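Local coordinates for protein AlkZ (Streptomyces sahachiroi, PDB 5UUJ) that belongs to the AlkZ-like family of DNA glycosylases, grouped with the helix-turn-helix proteins, at residues M17-L22 with T266-E271; A58-R61 with N65-V68. One frame throughout, in Å; residues are numbered along the deposited sequence.

Contact 1. Residues M17-L22 with T266-E271; sequences MQRQFL and TEHAEE
Gln18 and Arg19, on the last turn of helix 9-19, meet Glu271, in the first turn of helix 269-274, and His268 just ahead of it in the chain, in a small polar contact bridged by water. The backbones stay well apart, and long side chains span the gap. Glu271, with CG anti to the backbone N (chi1 -177°) and the chain extended beyond it, holds its carboxylate out to Gln18, which comes from the opposite direction. Gln18 NE2 gives Glu271 OE1 a weak hydrogen bond of 3.3 Å, amide and carboxylate planes standing 78° apart. Water 1 ties three side chains together: it accepts from Arg19 NH1 at 2.8 Å and donates to Gln18 OE1 and Glu271 OE1, each also at 2.8 Å. Trp15 NE1 is a further donor to Glu271 OE1, so three donors, the Gln18 amide only weakly, converge on that one oxygen. A Schellman motif closes helix 9-19 here, with Phe21 at positive phi, Leu22 N bonded to Met17 O and Phe21 N to Gln18 O. Arg19 NH1 lies 4.6 Å from Glu271 OE1, but no N-H is aimed at the oxygen, so any attraction is probably electrostatic. His268 NE2 lies over one face of that guanidinium, 3.7 Å above its plane and toward the rim, the two planes 45° apart. Arg19 NE is bonded to Gly217 O, which helps fix the guanidinium, while the His268 ring also meets Trp15.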
loop_
_atom_site.group_PDB
_atom_site.type_symbol
_atom_site.label_atom_id
_atom_site.label_comp_id
_atom_site.label_asym_id
_atom_site.label_seq_id
_atom_site.Cartn_x
_atom_site.Cartn_y
_atom_site.Cartn_z
HETATM N N MSE A 17 -10.459 -11.397 -3.426
HETATM C CA MSE A 17 -9.332 -12.190 -3.896
HETATM C C MSE A 17 -9.326 -12.325 -5.413
HETATM O O MSE A 17 -8.272 -12.497 -6.024
HETATM C CB MSE A 17 -9.348 -13.570 -3.245
HETATM C CG MSE A 17 -8.879 -13.544 -1.803
HETATM SE SE MSE A 17 -8.686 -15.332 -1.067
HETATM C CE MSE A 17 -7.111 -15.031 0.040
ATOM N N GLN A 18 -10.502 -12.249 -6.019
ATOM C CA GLN A 18 -10.595 -12.220 -7.467
ATOM C C GLN A 18 -10.050 -10.888 -7.977
ATOM O O GLN A 18 -9.232 -10.850 -8.896
ATOM C CB GLN A 18 -12.041 -12.442 -7.918
ATOM C CG GLN A 18 -12.258 -12.320 -9.414
ATOM C CD GLN A 18 -12.792 -10.955 -9.822
ATOM O OE1 GLN A 18 -12.150 -10.223 -10.576
ATOM N NE2 GLN A 18 -13.979 -10.611 -9.330
ATOM N N ARG A 19 -10.481 -9.796 -7.358
ATOM C CA ARG A 19 -10.038 -8.466 -7.768
ATOM C C ARG A 19 -8.541 -8.263 -7.536
ATOM O O ARG A 19 -7.899 -7.519 -8.275
ATOM C CB ARG A 19 -10.827 -7.388 -7.024
ATOM C CG ARG A 19 -12.328 -7.413 -7.282
ATOM C CD ARG A 19 -12.669 -7.035 -8.707
ATOM N NE ARG A 19 -12.252 -5.675 -9.033
ATOM C CZ ARG A 19 -12.267 -5.161 -10.258
ATOM N NH1 ARG A 19 -12.676 -5.891 -11.288
ATOM N NH2 ARG A 19 -11.870 -3.912 -10.456
ATOM N N GLN A 20 -7.989 -8.932 -6.525
ATOM C CA GLN A 20 -6.589 -8.743 -6.146
ATOM C C GLN A 20 -5.647 -9.759 -6.799
ATOM O O GLN A 20 -4.494 -9.896 -6.383
ATOM C CB GLN A 20 -6.441 -8.820 -4.625
ATOM C CG GLN A 20 -7.102 -7.674 -3.879
ATOM C CD GLN A 20 -6.959 -7.806 -2.375
ATOM O OE1 GLN A 20 -5.940 -8.286 -1.874
ATOM N NE2 GLN A 20 -7.988 -7.392 -1.644
ATOM N N PHE A 21 -6.148 -10.462 -7.813
ATOM C CA PHE A 21 -5.366 -11.433 -8.577
ATOM C C PHE A 21 -4.848 -12.594 -7.728
ATOM O O PHE A 21 -3.814 -13.185 -8.045
ATOM C CB PHE A 21 -4.180 -10.748 -9.269
ATOM C CG PHE A 21 -4.569 -9.597 -10.150
ATOM C CD1 PHE A 21 -5.425 -9.786 -11.221
ATOM C CD2 PHE A 21 -4.065 -8.328 -9.918
ATOM C CE1 PHE A 21 -5.780 -8.728 -12.041
ATOM C CE2 PHE A 21 -4.414 -7.266 -10.735
ATOM C CZ PHE A 21 -5.273 -7.467 -11.797
ATOM N N LEU A 22 -5.565 -12.928 -6.660
ATOM C CA LEU A 22 -5.177 -14.044 -5.801
ATOM C C LEU A 22 -5.836 -15.356 -6.231
ATOM O O LEU A 22 -5.167 -16.385 -6.308
ATOM C CB LEU A 22 -5.516 -13.734 -4.341
ATOM C CG LEU A 22 -4.604 -12.694 -3.676
ATOM C CD1 LEU A 22 -5.131 -12.303 -2.305
ATOM C CD2 LEU A 22 -3.176 -13.207 -3.557
ATOM N N THR A 266 -21.403 0.296 -7.535
ATOM C CA THR A 266 -22.609 -0.255 -8.137
ATOM C C THR A 266 -22.266 -1.156 -9.323
ATOM O O THR A 266 -22.950 -2.147 -9.574
ATOM C CB THR A 266 -23.560 0.866 -8.592
ATOM O OG1 THR A 266 -23.889 1.692 -7.467
ATOM C CG2 THR A 266 -24.847 0.294 -9.198
ATOM N N GLU A 267 -21.196 -0.822 -10.037
ATOM C CA GLU A 267 -20.774 -1.613 -11.189
ATOM C C GLU A 267 -20.283 -3.009 -10.785
ATOM O O GLU A 267 -20.101 -3.872 -11.637
ATOM C CB GLU A 267 -19.677 -0.880 -11.969
ATOM C CG GLU A 267 -18.410 -0.603 -11.168
ATOM C CD GLU A 267 -17.289 -0.025 -12.020
ATOM O OE1 GLU A 267 -16.681 0.984 -11.602
ATOM O OE2 GLU A 267 -17.006 -0.585 -13.103
ATOM N N HIS A 268 -20.078 -3.223 -9.487
ATOM C CA HIS A 268 -19.600 -4.507 -8.972
ATOM C C HIS A 268 -20.646 -5.228 -8.119
ATOM O O HIS A 268 -20.392 -6.321 -7.613
ATOM C CB HIS A 268 -18.329 -4.302 -8.143
ATOM C CG HIS A 268 -17.157 -3.822 -8.938
ATOM N ND1 HIS A 268 -16.180 -3.010 -8.406
ATOM C CD2 HIS A 268 -16.804 -4.045 -10.227
ATOM C CE1 HIS A 268 -15.274 -2.751 -9.334
ATOM N NE2 HIS A 268 -15.629 -3.367 -10.445
ATOM N N ALA A 269 -21.817 -4.617 -7.959
ATOM C CA ALA A 269 -22.849 -5.148 -7.073
ATOM C C ALA A 269 -23.336 -6.535 -7.505
ATOM O O ALA A 269 -23.340 -7.472 -6.707
ATOM C CB ALA A 269 -24.022 -4.182 -7.000
ATOM N N GLU A 270 -23.741 -6.660 -8.766
ATOM C CA GLU A 270 -24.258 -7.925 -9.291
ATOM C C GLU A 270 -23.196 -9.017 -9.264
ATOM O O GLU A 270 -23.477 -10.168 -8.930
ATOM C CB GLU A 270 -24.770 -7.736 -10.720
ATOM C CG GLU A 270 -26.009 -6.862 -10.819
ATOM C CD GLU A 270 -27.225 -7.499 -10.171
ATOM O OE1 GLU A 270 -27.436 -8.717 -10.362
ATOM O OE2 GLU A 270 -27.968 -6.783 -9.466
ATOM N N GLU A 271 -21.978 -8.639 -9.629
ATOM C CA GLU A 271 -20.838 -9.540 -9.618
ATOM C C GLU A 271 -20.590 -10.117 -8.224
ATOM O O GLU A 271 -20.345 -11.317 -8.071
ATOM C CB GLU A 271 -19.603 -8.791 -10.116
ATOM C CG GLU A 271 -18.346 -9.614 -10.230
ATOM C CD GLU A 271 -17.198 -8.813 -10.819
ATOM O OE1 GLU A 271 -16.317 -8.375 -10.048
ATOM O OE2 GLU A 271 -17.184 -8.613 -12.051
HETATM O O HOH W 1 -13.986 -8.391 -11.662
#

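Contact 2. Residues A58-R61 with N65-V68; sequences APDR and NREV
Asp60 and Arg66 are joined by a salt bridge at the surface, linking the loop before helix 62-69 to the exposed side of that helix. The guanidinium offers both terminal nitrogens to the carboxylate, but the two bonds are unequal. Arg66 NH2 reaches Asp60 OD2 at 2.9 Å, nearly straight (176° at the hydrogen), whereas Arg66 NH1 is linked to Asp60 OD1 by a weak bond of 3.5 Å. Asp60 OD2 lies in the guanidinium plane, and it is approached on its syn side from 29° out of the carboxylate plane. The carboxylate and guanidinium planes are inclined by 27°. Arg66 runs out from the helix and bends at its third side-chain torsion, which brings the end of the chain across to Asp60 at about a right angle to that shorter side chain.

Other polar bonds tie the loop and the helix to their surroundings. Asp60 N is bonded to Gln56 OE1 and Asp60 O to Ser63 OG, so both the N and the O of Asp60 itself are bonded. Arg61 turns its CB from the helix, and its guanidinium pairs with Glu49; Asn65 OD1 accepts from Trp45 NE1.

Van der Waals packing comes from Pro59, which rests on His360, Arg363 and Ala364 of helix 351-365. The result is a local, end-on two-bond Asp-Arg ion pair, spanning the junction between a loop and the first turns of the helix that follows it.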
loop_
_atom_site.group_PDB
_atom_site.type_symbol
_atom_site.label_atom_id
_atom_site.label_comp_id
_atom_site.label_asym_id
_atom_site.label_seq_id
_atom_site.Cartn_x
_atom_site.Cartn_y
_atom_site.Cartn_z
ATOM N N ALA A 58 2.607 -17.723 -12.831
ATOM C CA ALA A 58 4.014 -18.084 -12.917
ATOM C C ALA A 58 4.826 -16.967 -12.266
ATOM O O ALA A 58 5.188 -16.000 -12.937
ATOM C CB ALA A 58 4.435 -18.291 -14.365
ATOM N N PRO A 59 5.090 -17.085 -10.949
ATOM C CA PRO A 59 5.773 -16.037 -10.177
ATOM C C PRO A 59 7.009 -15.473 -10.865
ATOM O O PRO A 59 7.892 -16.219 -11.290
ATOM C CB PRO A 59 6.149 -16.754 -8.882
ATOM C CG PRO A 59 5.067 -17.747 -8.700
ATOM C CD PRO A 59 4.706 -18.220 -10.086
ATOM N N ASP A 60 7.048 -14.149 -10.972
ATOM C CA ASP A 60 8.115 -13.445 -11.673
ATOM C C ASP A 60 8.551 -12.235 -10.850
ATOM O O ASP A 60 8.212 -11.096 -11.174
ATOM C CB ASP A 60 7.633 -13.025 -13.065
ATOM C CG ASP A 60 8.731 -12.421 -13.912
ATOM O OD1 ASP A 60 9.917 -12.556 -13.546
ATOM O OD2 ASP A 60 8.404 -11.821 -14.958
ATOM N N ARG A 61 9.305 -12.488 -9.783
ATOM C CA ARG A 61 9.598 -11.450 -8.800
ATOM C C ARG A 61 10.475 -10.343 -9.376
ATOM O O ARG A 61 10.453 -9.218 -8.883
ATOM C CB ARG A 61 10.256 -12.054 -7.548
ATOM C CG ARG A 61 11.700 -12.519 -7.715
ATOM C CD ARG A 61 12.288 -13.047 -6.394
ATOM N NE ARG A 61 12.480 -11.998 -5.384
ATOM C CZ ARG A 61 11.842 -11.917 -4.213
ATOM N NH1 ARG A 61 10.939 -12.821 -3.851
ATOM N NH2 ARG A 61 12.111 -10.916 -3.388
ATOM N N ASN A 65 11.461 -5.139 -10.280
ATOM C CA ASN A 65 12.712 -4.446 -10.575
ATOM C C ASN A 65 12.795 -3.975 -12.025
ATOM O O ASN A 65 13.295 -2.884 -12.293
ATOM C CB ASN A 65 13.914 -5.346 -10.263
ATOM C CG ASN A 65 14.185 -5.473 -8.771
ATOM O OD1 ASN A 65 13.846 -4.589 -7.983
ATOM N ND2 ASN A 65 14.808 -6.578 -8.380
ATOM N N ARG A 66 12.308 -4.788 -12.959
ATOM C CA ARG A 66 12.363 -4.423 -14.377
ATOM C C ARG A 66 11.454 -3.232 -14.669
ATOM O O ARG A 66 11.824 -2.323 -15.415
ATOM C CB ARG A 66 11.969 -5.603 -15.274
ATOM C CG ARG A 66 12.966 -6.757 -15.284
ATOM C CD ARG A 66 12.702 -7.717 -16.443
ATOM N NE ARG A 66 11.293 -8.099 -16.548
ATOM C CZ ARG A 66 10.755 -9.181 -15.987
ATOM N NH1 ARG A 66 11.495 -10.012 -15.265
ATOM N NH2 ARG A 66 9.463 -9.433 -16.144
ATOM N N GLU A 67 10.268 -3.236 -14.076
ATOM C CA GLU A 67 9.290 -2.189 -14.339
ATOM C C GLU A 67 9.610 -0.912 -13.557
ATOM O O GLU A 67 9.175 0.176 -13.931
ATOM C CB GLU A 67 7.880 -2.707 -14.030
ATOM C CG GLU A 67 7.417 -3.736 -15.068
ATOM C CD GLU A 67 6.001 -4.238 -14.862
ATOM O OE1 GLU A 67 5.067 -3.409 -14.820
ATOM O OE2 GLU A 67 5.824 -5.473 -14.761
ATOM N N VAL A 68 10.392 -1.040 -12.490
ATOM C CA VAL A 68 10.948 0.129 -11.815
ATOM C C VAL A 68 12.051 0.708 -12.696
ATOM O O VAL A 68 12.188 1.925 -12.818
ATOM C CB VAL A 68 11.502 -0.223 -10.407
ATOM C CG1 VAL A 68 12.419 0.879 -9.869
ATOM C CG2 VAL A 68 10.358 -0.471 -9.432
#

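Both contacts are polar, but they differ in reach and depth. Contact 1 is partly buried, with His268 enclosed, and brings the end of one helix to the beginning of another and the residue just before it, more than 240 residues away in sequence; contact 2 lies at the surface and joins a loop to the helix directly after it. No helix is common to the two, whose centres are about 24 Å apart, although their nearest atoms come to about 9 Å. The arginines are used differently: Arg19 reaches Glu271 through water and has an imidazole over one face, whereas Arg66 pairs directly with Asp60. Along the sequence, contact 2 falls between the two segments of contact 1.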